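Local coordinates for protein glutamate--tRNA ligase (Elizabethkingia anophelis, PDB 6B1Z) that probably attaches glutamate to its cognate tRNA at the expense of ATP, as class I glutamyl-tRNA synthetases do, at residues 15-20 against 47-52; 94-99 against 203-208; 301-306 against 353-358. One frame throughout, in Å; residues are numbered along the deposited sequence.

Overall arrangement
Contact 1 is the buried one: two parallel strand ends of the catalytic domain, joined by backbone bonds and flanked by arginines and carboxylates. Contact 2, its centre about 16 Å from that of contact 1, is partly buried and pairs the start of helix 96-106 with the loop 203-208, through one arginine-carbonyl bond and proline and methionine packing on a tyrosine. Both neighbour helix 210-220, which supplies Asp218 to contact 1 and Asp217 to contact 2. Contact 3 stands apart, its centre about 28 Å from the centre of contact 1 and about 44 Å from that of contact 2; there helix 348-361 meets the start of helix 304-312, with an asparagine gripping backbone and a water outside.

Contact 1 of 3, residues 15-20 against 47-52; sequences RFAPSP and ILRIED. With FMT (formic acid), chain C.
Over one face of the Arg15 guanidinium lies Arg49 NH2, 3.8 Å from Arg15 NE, while a formate, probably from the crystallisation liquor and also held by Arg228, lies at the edge. Arg15 NH1 bonds formate O1 and Arg15 NH2 bonds O2, both at 2.9 Å and nearly straight. The two guanidinium planes stand 80° apart, and Arg49 turns one face to Arg15 CG; Asp218 bridges both arginines, which probably offsets their like charges. Arg49, bent at chi3 (69°), makes a salt bridge from NE to Glu51 OE2 at 3.0 Å. Pro18 CD sits over one face of the Phe16 ring, and Leu48 CD1 reaches that ring obliquely, 3.8 Å from Phe16 CD2.

Between the arginine side and the Phe16-Leu48 side the two segments run parallel. Phe16 N bonds Ile47 O at 2.8 Å, Arg49 N bonds Phe16 O at 3.0 Å, and beyond the strands Glu51 N still reaches Pro18 O. Glu51 CG packs 3.3 Å from Ala17 O, and Pro20 CD rests on Glu51 O. Strand 13-16, helix 26-41 and strand 45-48 form a beta-alpha-beta unit, as in the Rossmann-type catalytic domain of class I synthetases, whose active site lies at such strand ends.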
loop_
_atom_site.group_PDB
_atom_site.type_symbol
_atom_site.label_atom_id
_atom_site.label_comp_id
_atom_site.label_asym_id
_atom_site.label_seq_id
_atom_site.Cartn_x
_atom_site.Cartn_y
_atom_site.Cartn_z
ATOM N N ARG A 15 6.274 -2.876 -16.626
ATOM C CA ARG A 15 7.186 -3.286 -15.565
ATOM C C ARG A 15 7.000 -2.444 -14.310
ATOM O O ARG A 15 6.829 -1.223 -14.366
ATOM C CB ARG A 15 8.665 -3.238 -16.020
ATOM C CG ARG A 15 9.348 -1.853 -15.990
ATOM C CD ARG A 15 8.676 -0.819 -16.895
ATOM N NE ARG A 15 9.500 0.382 -17.023
ATOM C CZ ARG A 15 9.504 1.403 -16.170
ATOM N NH1 ARG A 15 8.706 1.401 -15.105
ATOM N NH2 ARG A 15 10.315 2.441 -16.388
ATOM N N PHE A 16 7.046 -3.126 -13.171
ATOM C CA PHE A 16 7.136 -2.488 -11.872
ATOM C C PHE A 16 8.618 -2.408 -11.544
ATOM O O PHE A 16 9.307 -3.441 -11.563
ATOM C CB PHE A 16 6.354 -3.309 -10.842
ATOM C CG PHE A 16 6.279 -2.684 -9.478
ATOM C CD1 PHE A 16 5.913 -1.361 -9.325
ATOM C CD2 PHE A 16 6.542 -3.448 -8.342
ATOM C CE1 PHE A 16 5.832 -0.792 -8.071
ATOM C CE2 PHE A 16 6.459 -2.877 -7.073
ATOM C CZ PHE A 16 6.106 -1.551 -6.944
ATOM N N ALA A 17 9.114 -1.199 -11.282
ATOM C CA ALA A 17 10.544 -0.951 -11.113
ATOM C C ALA A 17 10.786 -0.268 -9.777
ATOM O O ALA A 17 11.179 0.901 -9.732
ATOM C CB ALA A 17 11.087 -0.118 -12.272
ATOM N N PRO A 18 10.556 -0.981 -8.676
ATOM C CA PRO A 18 10.949 -0.485 -7.358
ATOM C C PRO A 18 12.448 -0.628 -7.129
ATOM O O PRO A 18 13.109 -1.545 -7.640
ATOM C CB PRO A 18 10.164 -1.397 -6.409
ATOM C CG PRO A 18 10.185 -2.715 -7.107
ATOM C CD PRO A 18 10.043 -2.360 -8.595
ATOM N N SER A 19 12.966 0.277 -6.360
ATOM C CA SER A 19 14.308 0.152 -5.811
ATOM C C SER A 19 14.265 -0.592 -4.479
ATOM O O SER A 19 13.277 -0.499 -3.738
ATOM C CB SER A 19 14.941 1.529 -5.610
ATOM O OG SER A 19 14.095 2.381 -4.857
ATOM N N PRO A 20 15.354 -1.388 -4.160
ATOM C CA PRO A 20 15.432 -2.116 -2.883
ATOM C C PRO A 20 15.907 -1.220 -1.746
ATOM O O PRO A 20 16.942 -1.459 -1.116
ATOM C CB PRO A 20 16.433 -3.234 -3.211
ATOM C CG PRO A 20 17.385 -2.571 -4.125
ATOM C CD PRO A 20 16.525 -1.673 -5.008
ATOM N N ILE A 47 6.367 -7.415 -15.640
ATOM C CA ILE A 47 7.783 -7.616 -15.347
ATOM C C ILE A 47 8.111 -6.917 -14.035
ATOM O O ILE A 47 7.651 -5.796 -13.791
ATOM C CB ILE A 47 8.665 -7.061 -16.492
ATOM C CG1 ILE A 47 8.638 -7.969 -17.726
ATOM C CG2 ILE A 47 10.128 -6.868 -16.045
ATOM C CD1 ILE A 47 7.396 -7.913 -18.562
ATOM N N LEU A 48 8.909 -7.567 -13.186
ATOM C CA LEU A 48 9.499 -6.912 -12.020
ATOM C C LEU A 48 10.984 -6.712 -12.284
ATOM O O LEU A 48 11.713 -7.689 -12.512
ATOM C CB LEU A 48 9.297 -7.749 -10.749
ATOM C CG LEU A 48 10.018 -7.213 -9.504
ATOM C CD1 LEU A 48 9.428 -5.872 -9.035
ATOM C CD2 LEU A 48 9.903 -8.250 -8.380
ATOM N N ARG A 49 11.426 -5.454 -12.288
ATOM C CA ARG A 49 12.829 -5.115 -12.468
ATOM C C ARG A 49 13.312 -4.409 -11.210
ATOM O O ARG A 49 12.735 -3.395 -10.794
ATOM C CB ARG A 49 13.038 -4.245 -13.713
ATOM C CG ARG A 49 14.514 -4.007 -14.022
ATOM C CD ARG A 49 14.736 -3.315 -15.370
ATOM N NE ARG A 49 14.261 -1.926 -15.339
ATOM C CZ ARG A 49 13.464 -1.374 -16.250
ATOM N NH1 ARG A 49 13.032 -2.070 -17.294
ATOM N NH2 ARG A 49 13.123 -0.104 -16.129
ATOM N N ILE A 50 14.345 -4.957 -10.589
ATOM C CA ILE A 50 14.863 -4.423 -9.335
ATOM C C ILE A 50 15.869 -3.322 -9.648
ATOM O O ILE A 50 16.855 -3.529 -10.370
ATOM C CB ILE A 50 15.483 -5.533 -8.473
ATOM C CG1 ILE A 50 14.409 -6.550 -8.077
ATOM C CG2 ILE A 50 16.190 -4.930 -7.243
ATOM C CD1 ILE A 50 13.234 -5.979 -7.299
ATOM N N GLU A 51 15.603 -2.132 -9.117
ATOM C CA GLU A 51 16.397 -0.950 -9.419
ATOM C C GLU A 51 17.455 -0.770 -8.337
ATOM O O GLU A 51 17.359 0.103 -7.473
ATOM C CB GLU A 51 15.486 0.260 -9.514
ATOM C CG GLU A 51 14.288 0.002 -10.376
ATOM C CD GLU A 51 14.579 0.278 -11.821
ATOM O OE1 GLU A 51 14.915 1.451 -12.102
ATOM O OE2 GLU A 51 14.512 -0.665 -12.649
ATOM N N ASP A 52 18.467 -1.632 -8.388
ATOM C CA ASP A 52 19.461 -1.700 -7.326
ATOM C C ASP A 52 20.829 -1.172 -7.753
ATOM O O ASP A 52 21.853 -1.658 -7.269
ATOM C CB ASP A 52 19.590 -3.132 -6.790
ATOM C CG ASP A 52 20.071 -4.124 -7.846
ATOM O OD1 ASP A 52 19.928 -3.836 -9.054
ATOM O OD2 ASP A 52 20.587 -5.198 -7.456
HETATM C C FMT C . 10.157 4.463 -13.637
HETATM O O1 FMT C . 9.192 3.719 -13.425
HETATM O O2 FMT C . 10.531 4.811 -14.768
#

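Contact 2 of 3, residues 94-99 against 203-208; sequences ERRDIY and KNDGMP. With FMT (formic acid), chain B; EDO (1,2-ethanediol), chain S.
Arg96, in the first turn of helix 96-106, and Tyr99, one turn further on, lean against the type I beta turn Lys203-Gly206 and the two residues after it, in the loop that leads from strand 200-202 to helix 210-220 of the catalytic domain.

One hydrogen bond makes the polar link. Arg96 NH2 donates to Asp205 O at 2.7 Å, bent to 137°, with the donor well above the carbonyl plane and the oxygen tilted from the guanidinium plane. Arg96 CG lies anti to the backbone N (chi1 158°) and the chain then bends at chi3, which brings the guanidinium across to the turn. The loop that presents this carbonyl is braced internally: Met207 N bonds Asp205 OD1 at 3.0 Å, making an Asx turn, and the backbone pair Gly206 N to Lys203 O closes the beta turn. Asp205 OD1 stays 4.5 Å from Arg96 NH2, too far for a salt bridge.

Sulfur packing comes next. Met207 SD sits over one face of the Arg96 guanidinium, toward its rim, while Met207 CG comes within 3.1 Å of Arg96 NH2. Bends at chi2 and chi3 swing Met207 CE back toward the edge of the Tyr99 ring, 3.8 Å from Tyr99 CD2.

Aromatic contact completes the group. The Tyr99 ring is sandwiched between Pro208 on one face and Arg95 O on the other, and its hydroxyl is bonded to Asp217 of helix 210-220, which also pairs with Arg95. The ring is thus tied both to the loop and to the helix that follows it. On the loop side a CH-pi contact forms, Pro208 CG lying 3.6 Å from the Tyr99 ring centroid and 18° off the ring normal.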
loop_
_atom_site.group_PDB
_atom_site.type_symbol
_atom_site.label_atom_id
_atom_site.label_comp_id
_atom_site.label_asym_id
_atom_site.label_seq_id
_atom_site.Cartn_x
_atom_site.Cartn_y
_atom_site.Cartn_z
ATOM N N GLU A 94 23.195 -6.179 -12.146
ATOM C CA GLU A 94 23.773 -7.308 -12.852
ATOM C C GLU A 94 23.847 -7.082 -14.356
ATOM O O GLU A 94 24.158 -8.023 -15.100
ATOM C CB GLU A 94 22.963 -8.564 -12.527
ATOM C CG GLU A 94 23.065 -8.923 -11.048
ATOM C CD GLU A 94 22.121 -10.032 -10.637
ATOM O OE1 GLU A 94 21.419 -10.556 -11.521
ATOM O OE2 GLU A 94 22.079 -10.370 -9.431
ATOM N N ARG A 95 23.636 -5.845 -14.816
ATOM C CA ARG A 95 23.522 -5.547 -16.239
ATOM C C ARG A 95 24.618 -4.609 -16.739
ATOM O O ARG A 95 24.428 -3.921 -17.748
ATOM C CB ARG A 95 22.141 -4.966 -16.545
ATOM C CG ARG A 95 20.989 -5.949 -16.214
ATOM C CD ARG A 95 19.616 -5.320 -16.384
ATOM N NE ARG A 95 19.282 -4.975 -17.768
ATOM C CZ ARG A 95 18.773 -5.819 -18.661
ATOM N NH1 ARG A 95 18.597 -7.113 -18.366
ATOM N NH2 ARG A 95 18.489 -5.370 -19.875
ATOM N N ARG A 96 25.778 -4.601 -16.073
ATOM C CA ARG A 96 26.793 -3.592 -16.383
ATOM C C ARG A 96 27.297 -3.699 -17.823
ATOM O O ARG A 96 27.547 -2.672 -18.465
ATOM C CB ARG A 96 27.959 -3.683 -15.396
ATOM C CG ARG A 96 29.246 -3.074 -15.950
ATOM C CD ARG A 96 30.402 -3.118 -14.964
ATOM N NE ARG A 96 30.234 -2.169 -13.867
ATOM C CZ ARG A 96 30.405 -0.854 -13.978
ATOM N NH1 ARG A 96 30.741 -0.310 -15.143
ATOM N NH2 ARG A 96 30.239 -0.079 -12.919
ATOM N N ASP A 97 27.448 -4.921 -18.355
ATOM C CA ASP A 97 27.963 -5.043 -19.722
ATOM C C ASP A 97 26.985 -4.451 -20.738
ATOM O O ASP A 97 27.407 -3.849 -21.738
ATOM C CB ASP A 97 28.276 -6.503 -20.041
ATOM C CG ASP A 97 29.636 -6.929 -19.521
ATOM O OD1 ASP A 97 30.204 -6.207 -18.670
ATOM O OD2 ASP A 97 30.142 -7.979 -19.970
ATOM N N ILE A 98 25.679 -4.608 -20.498
ATOM C CA ILE A 98 24.669 -3.965 -21.339
ATOM C C ILE A 98 24.813 -2.455 -21.266
ATOM O O ILE A 98 24.791 -1.751 -22.289
ATOM C CB ILE A 98 23.254 -4.414 -20.916
ATOM C CG1 ILE A 98 23.098 -5.919 -21.118
ATOM C CG2 ILE A 98 22.191 -3.658 -21.692
ATOM C CD1 ILE A 98 21.884 -6.530 -20.423
ATOM N N TYR A 99 24.955 -1.930 -20.051
ATOM C CA TYR A 99 25.045 -0.483 -19.898
ATOM C C TYR A 99 26.308 0.060 -20.554
ATOM O O TYR A 99 26.285 1.143 -21.157
ATOM C CB TYR A 99 25.006 -0.110 -18.421
ATOM C CG TYR A 99 23.739 -0.536 -17.705
ATOM C CD1 TYR A 99 22.489 -0.480 -18.326
ATOM C CD2 TYR A 99 23.806 -1.014 -16.407
ATOM C CE1 TYR A 99 21.328 -0.885 -17.630
ATOM C CE2 TYR A 99 22.673 -1.416 -15.717
ATOM C CZ TYR A 99 21.447 -1.355 -16.330
ATOM O OH TYR A 99 20.342 -1.774 -15.622
ATOM N N LYS A 203 27.565 7.428 -13.625
ATOM C CA LYS A 203 28.320 7.856 -12.455
ATOM C C LYS A 203 29.821 7.579 -12.640
ATOM O O LYS A 203 30.247 6.967 -13.620
ATOM C CB LYS A 203 27.779 7.142 -11.215
ATOM C CG LYS A 203 26.286 7.362 -10.989
ATOM C CD LYS A 203 25.750 6.530 -9.811
ATOM C CE LYS A 203 25.791 5.026 -10.107
ATOM N NZ LYS A 203 25.223 4.197 -8.992
ATOM N N ASN A 204 30.621 8.045 -11.664
ATOM C CA ASN A 204 32.078 7.876 -11.666
ATOM C C ASN A 204 32.522 6.436 -11.866
ATOM O O ASN A 204 33.604 6.193 -12.412
ATOM C CB ASN A 204 32.676 8.345 -10.337
ATOM C CG ASN A 204 32.776 9.834 -10.228
ATOM O OD1 ASN A 204 32.794 10.550 -11.234
ATOM N ND2 ASN A 204 32.862 10.323 -8.995
ATOM N N ASP A 205 31.746 5.475 -11.381
ATOM C CA ASP A 205 32.133 4.074 -11.439
ATOM C C ASP A 205 31.638 3.363 -12.695
ATOM O O ASP A 205 31.805 2.144 -12.802
ATOM C CB ASP A 205 31.645 3.337 -10.183
ATOM C CG ASP A 205 30.130 3.335 -10.038
ATOM O OD1 ASP A 205 29.425 3.885 -10.911
ATOM O OD2 ASP A 205 29.637 2.776 -9.036
ATOM N N GLY A 206 31.051 4.089 -13.653
ATOM C CA GLY A 206 30.550 3.476 -14.863
ATOM C C GLY A 206 29.134 2.951 -14.777
ATOM O O GLY A 206 28.589 2.506 -15.800
ATOM N N MET A 207 28.515 2.990 -13.594
ATOM C CA MET A 207 27.141 2.515 -13.582
ATOM C C MET A 207 26.181 3.660 -13.901
ATOM O O MET A 207 26.403 4.802 -13.476
ATOM C CB MET A 207 26.781 1.901 -12.230
ATOM C CG MET A 207 27.356 0.487 -11.997
ATOM S SD MET A 207 26.947 -0.787 -13.242
ATOM C CE MET A 207 25.206 -1.041 -12.868
ATOM N N PRO A 208 25.126 3.373 -14.653
ATOM C CA PRO A 208 24.165 4.421 -14.997
ATOM C C PRO A 208 23.384 4.898 -13.785
ATOM O O PRO A 208 23.232 4.197 -12.782
ATOM C CB PRO A 208 23.239 3.735 -16.005
ATOM C CG PRO A 208 23.262 2.281 -15.562
ATOM C CD PRO A 208 24.697 2.046 -15.131
HETATM C C FMT B . 28.703 -7.917 -15.993
HETATM O O1 FMT B . 27.976 -7.317 -16.783
HETATM O O2 FMT B . 28.299 -8.740 -15.173
HETATM C C1 EDO S . 33.505 -9.928 -17.127
HETATM O O1 EDO S . 32.523 -9.181 -16.400
HETATM C C2 EDO S . 33.045 -10.078 -18.571
HETATM O O2 EDO S . 32.565 -8.814 -19.045
#

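Contact 3 of 3, residues 301-306 against 353-358; sequences GYLPEA and WFNQQY
Asn355, on helix 348-361, clasps the backbone of Gly301 and Leu303, the latter being the N-cap residue of helix 304-312; the contact is a helix side set against the start of another helix, where the catalytic domain meets the anticodon-binding domain.

The tight part centres on that amide. Its OD1 accepts from Leu303 N at 2.8 Å, a fairly straight bond (166°) lying in the carbonyl plane on a lone pair, while ND2 gives a longer bond, 3.2 Å, to Gly301 O, with the donor tilted from that carbonyl's plane. ND2 also reaches Thr399 O, so three backbone groups fix the amide's rotation. Asn355 chi1, at -143°, is well off a staggered value, consistent with a side chain pulled into place by these bonds. The Tyr302 side chain crosses that of Asn355 at about a right angle, its CB 3.9 Å from Asn355 OD1. Ala306 fills the middle: its CB is 3.6 Å from Phe354 O and 3.5 Å from Tyr358 CD1, a close meeting of the two helices. Ala306 CA and Glu305 O lie over one face of the Tyr358 ring, and Leu303 CD1 meets Tyr358 CB at 3.9 Å.

Toward solvent the fit relaxes. Of the Glu305 side chain, CB touches the Tyr358 ring, 3.6 Å from Tyr358 CE2, before the chain bends at chi2 and leads its exposed carboxylate away. Asn309 bonds the Tyr358 hydroxyl, and on this outer side one water donates to both Glu305 O, at 2.8 Å, and Tyr358 OH.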
loop_
_atom_site.group_PDB
_atom_site.type_symbol
_atom_site.label_atom_id
_atom_site.label_comp_id
_atom_site.label_asym_id
_atom_site.label_seq_id
_atom_site.Cartn_x
_atom_site.Cartn_y
_atom_site.Cartn_z
ATOM N N GLY A 301 -4.684 -6.799 10.212
ATOM C CA GLY A 301 -5.931 -7.503 9.980
ATOM C C GLY A 301 -6.693 -7.107 8.735
ATOM O O GLY A 301 -7.852 -7.519 8.585
ATOM N N TYR A 302 -6.084 -6.341 7.830
ATOM C CA TYR A 302 -6.750 -6.030 6.567
ATOM C C TYR A 302 -6.686 -7.243 5.651
ATOM O O TYR A 302 -5.633 -7.868 5.501
ATOM C CB TYR A 302 -6.119 -4.804 5.890
ATOM C CG TYR A 302 -6.465 -3.495 6.569
ATOM C CD1 TYR A 302 -5.741 -3.042 7.668
ATOM C CD2 TYR A 302 -7.521 -2.705 6.103
ATOM C CE1 TYR A 302 -6.042 -1.843 8.287
ATOM C CE2 TYR A 302 -7.834 -1.490 6.729
ATOM C CZ TYR A 302 -7.101 -1.080 7.818
ATOM O OH TYR A 302 -7.404 0.113 8.445
ATOM N N LEU A 303 -7.832 -7.622 5.095
ATOM C CA LEU A 303 -7.891 -8.760 4.198
ATOM C C LEU A 303 -7.316 -8.335 2.849
ATOM O O LEU A 303 -7.591 -7.228 2.397
ATOM C CB LEU A 303 -9.338 -9.228 4.037
ATOM C CG LEU A 303 -10.036 -9.582 5.355
ATOM C CD1 LEU A 303 -11.535 -9.722 5.129
ATOM C CD2 LEU A 303 -9.441 -10.852 5.941
ATOM N N PRO A 304 -6.465 -9.154 2.217
ATOM C CA PRO A 304 -5.802 -8.678 0.992
ATOM C C PRO A 304 -6.769 -8.317 -0.124
ATOM O O PRO A 304 -6.511 -7.362 -0.872
ATOM C CB PRO A 304 -4.883 -9.847 0.605
ATOM C CG PRO A 304 -5.465 -11.065 1.314
ATOM C CD PRO A 304 -6.039 -10.513 2.603
ATOM N N GLU A 305 -7.885 -9.039 -0.255
ATOM C CA GLU A 305 -8.870 -8.706 -1.274
ATOM C C GLU A 305 -9.507 -7.352 -1.008
ATOM O O GLU A 305 -9.810 -6.610 -1.951
ATOM C CB GLU A 305 -9.950 -9.778 -1.328
ATOM C CG GLU A 305 -9.417 -11.164 -1.668
ATOM C CD GLU A 305 -8.903 -11.941 -0.455
ATOM O OE1 GLU A 305 -8.904 -11.420 0.699
ATOM O OE2 GLU A 305 -8.501 -13.111 -0.667
ATOM N N ALA A 306 -9.731 -7.026 0.271
ATOM C CA ALA A 306 -10.300 -5.724 0.616
ATOM C C ALA A 306 -9.270 -4.623 0.445
ATOM O O ALA A 306 -9.589 -3.541 -0.067
ATOM C CB ALA A 306 -10.813 -5.745 2.053
ATOM N N TRP A 353 -14.190 0.376 5.752
ATOM C CA TRP A 353 -15.466 -0.059 5.179
ATOM C C TRP A 353 -15.259 -1.236 4.236
ATOM O O TRP A 353 -15.999 -2.220 4.301
ATOM C CB TRP A 353 -16.146 1.099 4.450
ATOM C CG TRP A 353 -17.421 0.728 3.711
ATOM C CD1 TRP A 353 -18.694 0.701 4.226
ATOM C CD2 TRP A 353 -17.543 0.372 2.322
ATOM N NE1 TRP A 353 -19.600 0.361 3.238
ATOM C CE2 TRP A 353 -18.918 0.148 2.065
ATOM C CE3 TRP A 353 -16.628 0.215 1.274
ATOM C CZ2 TRP A 353 -19.396 -0.227 0.808
ATOM C CZ3 TRP A 353 -17.108 -0.155 0.015
ATOM C CH2 TRP A 353 -18.480 -0.368 -0.203
ATOM N N PHE A 354 -14.257 -1.148 3.355
ATOM C CA PHE A 354 -13.938 -2.280 2.486
ATOM C C PHE A 354 -13.651 -3.536 3.300
ATOM O O PHE A 354 -14.121 -4.628 2.945
ATOM C CB PHE A 354 -12.742 -1.958 1.584
ATOM C CG PHE A 354 -13.113 -1.307 0.274
ATOM C CD1 PHE A 354 -13.797 -2.015 -0.719
ATOM C CD2 PHE A 354 -12.750 0.006 0.016
ATOM C CE1 PHE A 354 -14.128 -1.410 -1.934
ATOM C CE2 PHE A 354 -13.064 0.612 -1.194
ATOM C CZ PHE A 354 -13.751 -0.090 -2.175
ATOM N N ASN A 355 -12.864 -3.414 4.376
ATOM C CA ASN A 355 -12.549 -4.594 5.183
ATOM C C ASN A 355 -13.821 -5.197 5.758
ATOM O O ASN A 355 -14.014 -6.419 5.720
ATOM C CB ASN A 355 -11.562 -4.273 6.312
ATOM C CG ASN A 355 -10.570 -5.430 6.537
ATOM O OD1 ASN A 355 -9.903 -5.861 5.594
ATOM N ND2 ASN A 355 -10.527 -5.979 7.755
ATOM N N GLN A 356 -14.700 -4.347 6.289
ATOM C CA GLN A 356 -15.961 -4.828 6.844
ATOM C C GLN A 356 -16.787 -5.548 5.784
ATOM O O GLN A 356 -17.367 -6.609 6.048
ATOM C CB GLN A 356 -16.744 -3.652 7.427
ATOM C CG GLN A 356 -17.972 -4.101 8.171
ATOM C CD GLN A 356 -18.606 -2.965 8.898
ATOM O OE1 GLN A 356 -18.456 -2.817 10.116
ATOM N NE2 GLN A 356 -19.299 -2.125 8.155
ATOM N N GLN A 357 -16.875 -4.967 4.586
ATOM C CA GLN A 357 -17.665 -5.582 3.522
ATOM C C GLN A 357 -17.162 -6.983 3.209
ATOM O O GLN A 357 -17.961 -7.913 3.042
ATOM C CB GLN A 357 -17.633 -4.730 2.248
ATOM C CG GLN A 357 -18.205 -3.319 2.370
ATOM C CD GLN A 357 -19.520 -3.259 3.101
ATOM O OE1 GLN A 357 -20.568 -3.592 2.550
ATOM N NE2 GLN A 357 -19.478 -2.825 4.357
ATOM N N TYR A 358 -15.839 -7.151 3.128
ATOM C CA TYR A 358 -15.280 -8.459 2.796
ATOM C C TYR A 358 -15.390 -9.422 3.968
ATOM O O TYR A 358 -15.675 -10.609 3.767
ATOM C CB TYR A 358 -13.820 -8.316 2.319
ATOM C CG TYR A 358 -13.684 -7.939 0.854
ATOM C CD1 TYR A 358 -13.778 -6.617 0.429
ATOM C CD2 TYR A 358 -13.481 -8.916 -0.113
ATOM C CE1 TYR A 358 -13.664 -6.285 -0.924
ATOM C CE2 TYR A 358 -13.366 -8.600 -1.447
ATOM C CZ TYR A 358 -13.446 -7.286 -1.848
ATOM O OH TYR A 358 -13.339 -7.004 -3.180
HETATM O O HOH W 1 -10.467 -7.402 -4.602
#